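Local coordinates for protein beta-lactamase (Mycobacterium tuberculosis, PDB 4WHI) that probably belongs to the beta-lactamase and penicillin-binding protein family, its small all-beta C-terminal domain being of unknown function, at residues Q7-P12 with T56-D61; G60-F65 with I77-F82. All blocks are in the same frame, centred on the assembly; numbering follows the deposited sequence.

Contact 1: residues Q7-P12 with T56-D61; sequences QSPANP and THWDGD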
ATOM      1  N   GLN A   7     -13.671 -10.493  -5.708  1.00 24.87           N
ATOM      2  CA  GLN A   7     -13.281  -9.169  -5.212  1.00 27.43           C
ATOM      3  C   GLN A   7     -11.772  -8.864  -5.327  1.00 27.06           C
ATOM      4  O   GLN A   7     -11.317  -7.825  -4.848  1.00 32.81           O
ATOM      5  CB  GLN A   7     -13.810  -8.953  -3.787  1.00 31.98           C
ATOM      6  CG  GLN A   7     -15.337  -8.885  -3.717  1.00 33.64           C
ATOM      7  CD  GLN A   7     -15.938  -7.960  -4.770  1.00 40.99           C
ATOM      8  OE1 GLN A   7     -16.514  -8.421  -5.759  1.00 44.42           O
ATOM      9  NE2 GLN A   7     -15.784  -6.649  -4.575  1.00 43.85           N
ATOM     10  N   SER A   8     -11.019  -9.761  -5.967  1.00 25.03           N
ATOM     11  CA  SER A   8      -9.609  -9.546  -6.315  1.00 24.88           C
ATOM     12  C   SER A   8      -9.460  -9.748  -7.821  1.00 25.90           C
ATOM     13  O   SER A   8     -10.238 -10.497  -8.408  1.00 29.86           O
ATOM     14  CB  SER A   8      -8.717 -10.561  -5.595  1.00 31.70           C
ATOM     15  OG  SER A   8      -8.711 -10.345  -4.195  1.00 40.86           O
ATOM     16  N   PRO A   9      -8.474  -9.089  -8.460  1.00 24.06           N
ATOM     17  CA  PRO A   9      -8.296  -9.345  -9.893  1.00 26.37           C
ATOM     18  C   PRO A   9      -7.848 -10.786 -10.166  1.00 32.69           C
ATOM     19  O   PRO A   9      -6.916 -11.272  -9.528  1.00 37.61           O
ATOM     20  CB  PRO A   9      -7.205  -8.343 -10.298  1.00 26.00           C
ATOM     21  CG  PRO A   9      -7.287  -7.263  -9.273  1.00 24.80           C
ATOM     22  CD  PRO A   9      -7.624  -7.982  -7.998  1.00 23.91           C
ATOM     23  N   ALA A  10      -8.522 -11.453 -11.099  1.00 35.46           N
ATOM     24  CA  ALA A  10      -8.270 -12.872 -11.399  1.00 40.29           C
ATOM     25  C   ALA A  10      -7.007 -13.100 -12.221  1.00 39.90           C
ATOM     26  O   ALA A  10      -6.250 -14.047 -11.982  1.00 47.04           O
ATOM     27  CB  ALA A  10      -9.458 -13.455 -12.143  1.00 44.17           C
ATOM     28  N   ASN A  11      -6.809 -12.221 -13.194  1.00 36.40           N
ATOM     29  CA  ASN A  11      -5.748 -12.316 -14.180  1.00 29.99           C
ATOM     30  C   ASN A  11      -4.808 -11.123 -14.017  1.00 26.68           C
ATOM     31  O   ASN A  11      -4.617 -10.368 -14.965  1.00 23.57           O
ATOM     32  CB  ASN A  11      -6.396 -12.307 -15.581  1.00 32.61           C
ATOM     33  CG  ASN A  11      -5.380 -12.346 -16.719  1.00 31.18           C
ATOM     34  OD1 ASN A  11      -4.421 -13.114 -16.691  1.00 37.03           O
ATOM     35  ND2 ASN A  11      -5.598 -11.515 -17.733  1.00 28.59           N
ATOM     36  N   PRO A  12      -4.216 -10.934 -12.818  1.00 26.82           N
ATOM     37  CA  PRO A  12      -3.453  -9.699 -12.703  1.00 25.69           C
ATOM     38  C   PRO A  12      -2.105  -9.764 -13.408  1.00 25.33           C
ATOM     39  O   PRO A  12      -1.532 -10.845 -13.561  1.00 30.61           O
ATOM     40  CB  PRO A  12      -3.236  -9.576 -11.198  1.00 28.41           C
ATOM     41  CG  PRO A  12      -3.116 -10.984 -10.744  1.00 29.00           C
ATOM     42  CD  PRO A  12      -4.061 -11.774 -11.613  1.00 27.71           C
ATOM     43  N   THR A  56      -0.388  -6.494   0.064  1.00 11.77           N
ATOM     44  CA  THR A  56      -0.731  -7.672  -0.712  1.00 12.23           C
ATOM     45  C   THR A  56      -0.854  -7.256  -2.170  1.00 12.45           C
ATOM     46  O   THR A  56      -1.505  -6.274  -2.482  1.00 12.47           O
ATOM     47  CB  THR A  56      -2.049  -8.282  -0.207  1.00 13.62           C
ATOM     48  OG1 THR A  56      -1.857  -8.756   1.128  1.00 15.58           O
ATOM     49  CG2 THR A  56      -2.497  -9.450  -1.081  1.00 14.91           C
ATOM     50  N   HIS A  57      -0.221  -8.001  -3.067  1.00 13.46           N
ATOM     51  CA  HIS A  57      -0.305  -7.679  -4.478  1.00 13.21           C
ATOM     52  C   HIS A  57      -1.748  -7.691  -4.985  1.00 14.00           C
ATOM     53  O   HIS A  57      -2.528  -8.576  -4.639  1.00 16.74           O
ATOM     54  CB  HIS A  57       0.560  -8.614  -5.309  1.00 14.32           C
ATOM     55  CG  HIS A  57       0.693  -8.169  -6.723  1.00 15.74           C
ATOM     56  ND1 HIS A  57       0.234  -8.915  -7.782  1.00 16.98           N
ATOM     57  CD2 HIS A  57       1.178  -7.019  -7.249  1.00 16.55           C
ATOM     58  CE1 HIS A  57       0.456  -8.257  -8.905  1.00 17.64           C
ATOM     59  NE2 HIS A  57       1.030  -7.105  -8.609  1.00 17.96           N
ATOM     60  N   TRP A  58      -2.085  -6.684  -5.791  1.00 14.60           N
ATOM     61  CA  TRP A  58      -3.404  -6.541  -6.400  1.00 15.08           C
ATOM     62  C   TRP A  58      -3.316  -6.767  -7.916  1.00 14.42           C
ATOM     63  O   TRP A  58      -3.878  -7.726  -8.436  1.00 16.46           O
ATOM     64  CB  TRP A  58      -3.980  -5.162  -6.069  1.00 15.84           C
ATOM     65  CG  TRP A  58      -5.318  -4.841  -6.674  1.00 17.10           C
ATOM     66  CD1 TRP A  58      -5.552  -4.111  -7.803  1.00 18.87           C
ATOM     67  CD2 TRP A  58      -6.609  -5.199  -6.155  1.00 18.47           C
ATOM     68  NE1 TRP A  58      -6.905  -4.010  -8.033  1.00 22.85           N
ATOM     69  CE2 TRP A  58      -7.578  -4.660  -7.034  1.00 21.23           C
ATOM     70  CE3 TRP A  58      -7.038  -5.920  -5.037  1.00 21.00           C
ATOM     71  CZ2 TRP A  58      -8.950  -4.825  -6.831  1.00 23.45           C
ATOM     72  CZ3 TRP A  58      -8.409  -6.084  -4.833  1.00 23.55           C
ATOM     73  CH2 TRP A  58      -9.345  -5.536  -5.729  1.00 24.55           C
ATOM     74  N   ASP A  59      -2.601  -5.894  -8.617  1.00 14.39           N
ATOM     75  CA  ASP A  59      -2.481  -5.987 -10.077  1.00 14.80           C
ATOM     76  C   ASP A  59      -1.366  -5.051 -10.515  1.00 14.64           C
ATOM     77  O   ASP A  59      -1.387  -3.867 -10.180  1.00 14.70           O
ATOM     78  CB  ASP A  59      -3.805  -5.568 -10.734  1.00 16.53           C
ATOM     79  CG  ASP A  59      -3.962  -6.078 -12.160  1.00 19.93           C
ATOM     80  OD1 ASP A  59      -2.958  -6.422 -12.821  1.00 20.06           O
ATOM     81  OD2 ASP A  59      -5.122  -6.127 -12.621  1.00 24.08           O
ATOM     82  N   GLY A  60      -0.393  -5.579 -11.252  1.00 15.68           N
ATOM     83  CA  GLY A  60       0.680  -4.762 -11.795  1.00 15.94           C
ATOM     84  C   GLY A  60       1.490  -4.165 -10.664  1.00 15.12           C
ATOM     85  O   GLY A  60       1.994  -4.894  -9.822  1.00 15.17           O
ATOM     86  N   ASP A  61       1.587  -2.841 -10.634  1.00 14.68           N
ATOM     87  CA  ASP A  61       2.328  -2.139  -9.584  1.00 14.79           C
ATOM     88  C   ASP A  61       1.414  -1.648  -8.453  1.00 13.52           C
ATOM     89  O   ASP A  61       1.814  -0.808  -7.649  1.00 12.92           O
ATOM     90  CB  ASP A  61       3.097  -0.960 -10.180  1.00 16.87           C
ATOM     91  CG  ASP A  61       4.149  -1.393 -11.174  1.00 19.30           C
ATOM     92  OD1 ASP A  61       4.870  -2.384 -10.919  1.00 19.50           O
ATOM     93  OD2 ASP A  61       4.253  -0.736 -12.222  1.00 23.99           O
TER
HETATM   94  O   HOH W   1      -4.598 -10.076  -7.355  1.00 24.91           O

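Contact 2: residues G60-F65 with I77-F82; sequences GDTFTF and ISKATF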
ATOM      1  N   GLY A  60      -0.393  -5.579 -11.252  1.00 15.68           N
ATOM      2  CA  GLY A  60       0.680  -4.762 -11.795  1.00 15.94           C
ATOM      3  C   GLY A  60       1.490  -4.165 -10.664  1.00 15.12           C
ATOM      4  O   GLY A  60       1.994  -4.894  -9.822  1.00 15.17           O
ATOM      5  N   ASP A  61       1.587  -2.841 -10.634  1.00 14.68           N
ATOM      6  CA  ASP A  61       2.328  -2.139  -9.584  1.00 14.79           C
ATOM      7  C   ASP A  61       1.414  -1.648  -8.453  1.00 13.52           C
ATOM      8  O   ASP A  61       1.814  -0.808  -7.649  1.00 12.92           O
ATOM      9  CB  ASP A  61       3.097  -0.960 -10.180  1.00 16.87           C
ATOM     10  CG  ASP A  61       4.149  -1.393 -11.174  1.00 19.30           C
ATOM     11  OD1 ASP A  61       4.870  -2.384 -10.919  1.00 19.50           O
ATOM     12  OD2 ASP A  61       4.253  -0.736 -12.222  1.00 23.99           O
ATOM     13  N   THR A  62       0.195  -2.174  -8.398  1.00 12.90           N
ATOM     14  CA  THR A  62      -0.752  -1.824  -7.353  1.00 12.59           C
ATOM     15  C   THR A  62      -0.837  -2.950  -6.326  1.00 11.66           C
ATOM     16  O   THR A  62      -0.932  -4.120  -6.680  1.00 11.41           O
ATOM     17  CB  THR A  62      -2.145  -1.524  -7.947  1.00 14.18           C
ATOM     18  OG1 THR A  62      -2.042  -0.410  -8.843  1.00 17.37           O
ATOM     19  CG2 THR A  62      -3.162  -1.187  -6.848  1.00 14.80           C
ATOM     20  N   PHE A  63      -0.766  -2.561  -5.055  1.00 11.80           N
ATOM     21  CA  PHE A  63      -0.914  -3.437  -3.912  1.00 10.36           C
ATOM     22  C   PHE A  63      -2.079  -2.926  -3.070  1.00 10.90           C
ATOM     23  O   PHE A  63      -2.599  -1.825  -3.299  1.00 11.80           O
ATOM     24  CB  PHE A  63       0.374  -3.420  -3.072  1.00 10.68           C
ATOM     25  CG  PHE A  63       1.562  -4.025  -3.766  1.00 11.63           C
ATOM     26  CD1 PHE A  63       2.234  -3.321  -4.760  1.00 12.63           C
ATOM     27  CD2 PHE A  63       2.017  -5.297  -3.425  1.00 12.45           C
ATOM     28  CE1 PHE A  63       3.327  -3.878  -5.402  1.00 13.03           C
ATOM     29  CE2 PHE A  63       3.119  -5.854  -4.072  1.00 13.15           C
ATOM     30  CZ  PHE A  63       3.766  -5.141  -5.059  1.00 13.12           C
ATOM     31  N   THR A  64      -2.500  -3.722  -2.098  1.00 11.72           N
ATOM     32  CA  THR A  64      -3.491  -3.264  -1.137  1.00 12.99           C
ATOM     33  C   THR A  64      -3.040  -3.544   0.283  1.00 12.99           C
ATOM     34  O   THR A  64      -2.174  -4.395   0.534  1.00 11.48           O
ATOM     35  CB  THR A  64      -4.872  -3.918  -1.353  1.00 13.85           C
ATOM     36  OG1 THR A  64      -4.756  -5.332  -1.211  1.00 15.56           O
ATOM     37  CG2 THR A  64      -5.475  -3.565  -2.734  1.00 14.76           C
ATOM     38  N   PHE A  65      -3.636  -2.810   1.212  1.00 13.63           N
ATOM     39  CA  PHE A  65      -3.522  -3.128   2.619  1.00 13.59           C
ATOM     40  C   PHE A  65      -4.905  -3.067   3.263  1.00 13.72           C
ATOM     41  O   PHE A  65      -5.857  -2.517   2.687  1.00 13.57           O
ATOM     42  CB  PHE A  65      -2.508  -2.222   3.323  1.00 14.28           C
ATOM     43  CG  PHE A  65      -2.817  -0.752   3.236  1.00 14.36           C
ATOM     44  CD1 PHE A  65      -2.475  -0.014   2.109  1.00 14.65           C
ATOM     45  CD2 PHE A  65      -3.405  -0.089   4.306  1.00 15.01           C
ATOM     46  CE1 PHE A  65      -2.746   1.342   2.034  1.00 14.93           C
ATOM     47  CE2 PHE A  65      -3.674   1.270   4.237  1.00 17.21           C
ATOM     48  CZ  PHE A  65      -3.344   1.986   3.102  1.00 15.48           C
ATOM     49  N   ILE A  77     -10.263  -2.664   2.348  1.00 16.38           N
ATOM     50  CA  ILE A  77      -9.113  -2.774   1.461  1.00 16.75           C
ATOM     51  C   ILE A  77      -8.810  -1.392   0.885  1.00 16.07           C
ATOM     52  O   ILE A  77      -9.707  -0.683   0.419  1.00 17.44           O
ATOM     53  CB  ILE A  77      -9.382  -3.828   0.358  1.00 19.75           C
ATOM     54  CG1 ILE A  77      -9.513  -5.213   1.004  1.00 23.46           C
ATOM     55  CG2 ILE A  77      -8.266  -3.853  -0.669  1.00 19.93           C
ATOM     56  CD1 ILE A  77      -9.891  -6.334   0.057  1.00 29.68           C
ATOM     57  N   SER A  78      -7.539  -1.007   0.937  1.00 15.02           N
ATOM     58  CA  SER A  78      -7.101   0.313   0.496  1.00 15.76           C
ATOM     59  C   SER A  78      -5.938   0.147  -0.480  1.00 14.74           C
ATOM     60  O   SER A  78      -5.054  -0.673  -0.248  1.00 13.33           O
ATOM     61  CB  SER A  78      -6.667   1.130   1.707  1.00 17.25           C
ATOM     62  OG  SER A  78      -6.388   2.464   1.352  1.00 19.76           O
ATOM     63  N   LYS A  79      -5.956   0.897  -1.580  1.00 15.90           N
ATOM     64  CA  LYS A  79      -4.933   0.757  -2.628  1.00 16.18           C
ATOM     65  C   LYS A  79      -3.668   1.577  -2.405  1.00 14.82           C
ATOM     66  O   LYS A  79      -3.714   2.740  -1.987  1.00 14.55           O
ATOM     67  CB  LYS A  79      -5.496   1.104  -4.015  1.00 18.94           C
ATOM     68  CG  LYS A  79      -6.405   0.041  -4.606  1.00 23.21           C
ATOM     69  CD  LYS A  79      -6.690   0.324  -6.071  1.00 28.03           C
ATOM     70  CE  LYS A  79      -8.068  -0.175  -6.478  1.00 34.37           C
ATOM     71  NZ  LYS A  79      -8.324  -1.570  -6.032  1.00 40.30           N
ATOM     72  N   ALA A  80      -2.548   0.939  -2.739  1.00 13.61           N
ATOM     73  CA  ALA A  80      -1.227   1.548  -2.757  1.00 12.76           C
ATOM     74  C   ALA A  80      -0.637   1.341  -4.145  1.00 13.06           C
ATOM     75  O   ALA A  80      -0.267   0.224  -4.508  1.00 13.75           O
ATOM     76  CB  ALA A  80      -0.344   0.907  -1.704  1.00 12.55           C
ATOM     77  N   THR A  81      -0.553   2.416  -4.924  1.00 13.91           N
ATOM     78  CA  THR A  81      -0.155   2.327  -6.328  1.00 14.99           C
ATOM     79  C   THR A  81       1.226   2.932  -6.510  1.00 14.26           C
ATOM     80  O   THR A  81       1.437   4.114  -6.239  1.00 15.49           O
ATOM     81  CB  THR A  81      -1.157   3.059  -7.236  1.00 17.17           C
ATOM     82  OG1 THR A  81      -2.468   2.532  -7.011  1.00 21.12           O
ATOM     83  CG2 THR A  81      -0.796   2.885  -8.711  1.00 18.11           C
ATOM     84  N   PHE A  82       2.168   2.108  -6.949  1.00 14.66           N
ATOM     85  CA  PHE A  82       3.525   2.566  -7.200  1.00 14.90           C
ATOM     86  C   PHE A  82       3.687   2.942  -8.674  1.00 16.45           C
ATOM     87  O   PHE A  82       3.238   2.219  -9.561  1.00 18.57           O
ATOM     88  CB  PHE A  82       4.539   1.480  -6.848  1.00 14.22           C
ATOM     89  CG  PHE A  82       4.606   1.135  -5.387  1.00 12.44           C
ATOM     90  CD1 PHE A  82       3.776   0.156  -4.853  1.00 12.16           C
ATOM     91  CD2 PHE A  82       5.544   1.743  -4.553  1.00 11.72           C
ATOM     92  CE1 PHE A  82       3.856  -0.195  -3.521  1.00 11.77           C
ATOM     93  CE2 PHE A  82       5.620   1.397  -3.215  1.00 11.95           C
ATOM     94  CZ  PHE A  82       4.775   0.428  -2.702  1.00 11.81           C
TER

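Contact 1: residues Q7-P12 with T56-D61
P9 stands nearly upright on one face of the W58 indole, CG-CD edge down. Its CD sits 3.4 Å from the centroid of the W58 six-membered ring and 8° off the ring normal, a CH-pi contact, and P9 CG is 3.4 Å from W58 CE2. Proline suits the place because its ring is compact, rigid and apolar, and its CD hydrogens, next to the nitrogen, are slightly polarised toward the pi cloud. A chi1 of 178°, CG anti to the backbone N, swings the indole out from the strand. At the indole's far end Q7 O approaches W58 CH2 obliquely, at 3.1 Å.

P12 packs beside the backbone of the same strand, its CB 3.4 Å from W58 O. That carbonyl also accepts a bond from a water, 2.7 Å from W58 O, which reaches weakly to P9 O. D59 turns its carboxylate along P12, and its OD1 takes the backbone N-H of A13. No direct hydrogen bond crosses between the segments, so apolar packing carries the contact. W58 and D59 both face T62, forming a classic beta bulge at the end of strand 51-59, against which the proline-rich N-terminal loop is laid.

Contact 2: residues G60-F65 with I77-F82
Two neighbouring antiparallel strands, 62-66 and 77-83, pair here as a beta hairpin in the middle of the domain's meandering sheet. F63 with A80 and F65 with S78 are hydrogen-bonded pairs; T62 with T81 and T64 with K79 are non-hydrogen-bonded pairs. The bond from F63 N to A80 O is almost straight, 179°, and F82 N to D61 O (3.0 Å) extends the ladder just past the start of strand 62-66.

The two faces differ. F63, F65, S78 and A80 lie on the buried one. There the F65 ring, with chi1 59° placing CG between its backbone N and carbonyl carbon, folds back across the hairpin until S78 CB stands 3.9 Å from its centroid, over the face; a residue as small as serine lets the ring come so near. F63 CD1 and F82 CE1 touch at 3.7 Å, the rings almost perpendicular but meeting obliquely, in no true stack.

The other face is more polar and partly exposed at T62, K79 and T81; beta-branched threonine suits an extended strand. T62 OG1 and T81 OG1 share a weak hydrogen bond, and the K79 chain crosses T62 at a slant, K79 CD nearest T62 CG2. T64 is buried, its CB and methyl CG2 both 3.5 Å from I77 CG2, with W58 of strand 51-59 as cover.

Strand 51-59 flanks the hairpin beside 62-66, and strand 86-89 flanks it beside 77-83. On the aromatic face L55 of the former meets F63, F65 and A80, L87 of the latter meets A80 and F82, and L42 and L44 of strand 41-46 join the same apolar core.

In the fold
Contact 2 is a partly buried pairing near the centre of the chain, whereas contact 1 is a surface contact of a loop with a strand. Their chemistry follows their place: a ladder of backbone hydrogen bonds with aromatic residues beneath it in contact 2, proline packing and a water in contact 1. They share G60 and D61, the turn from strand 51-59 into strand 62-66, and T56 O probably accepts a hydrogen bond from T64 N across those neighbouring strands. K79 joins them too, through a cation-pi interaction with W58. H57 bridges in another way, bonding G60 O through NE2 while its ring meets F63 edge-to-face.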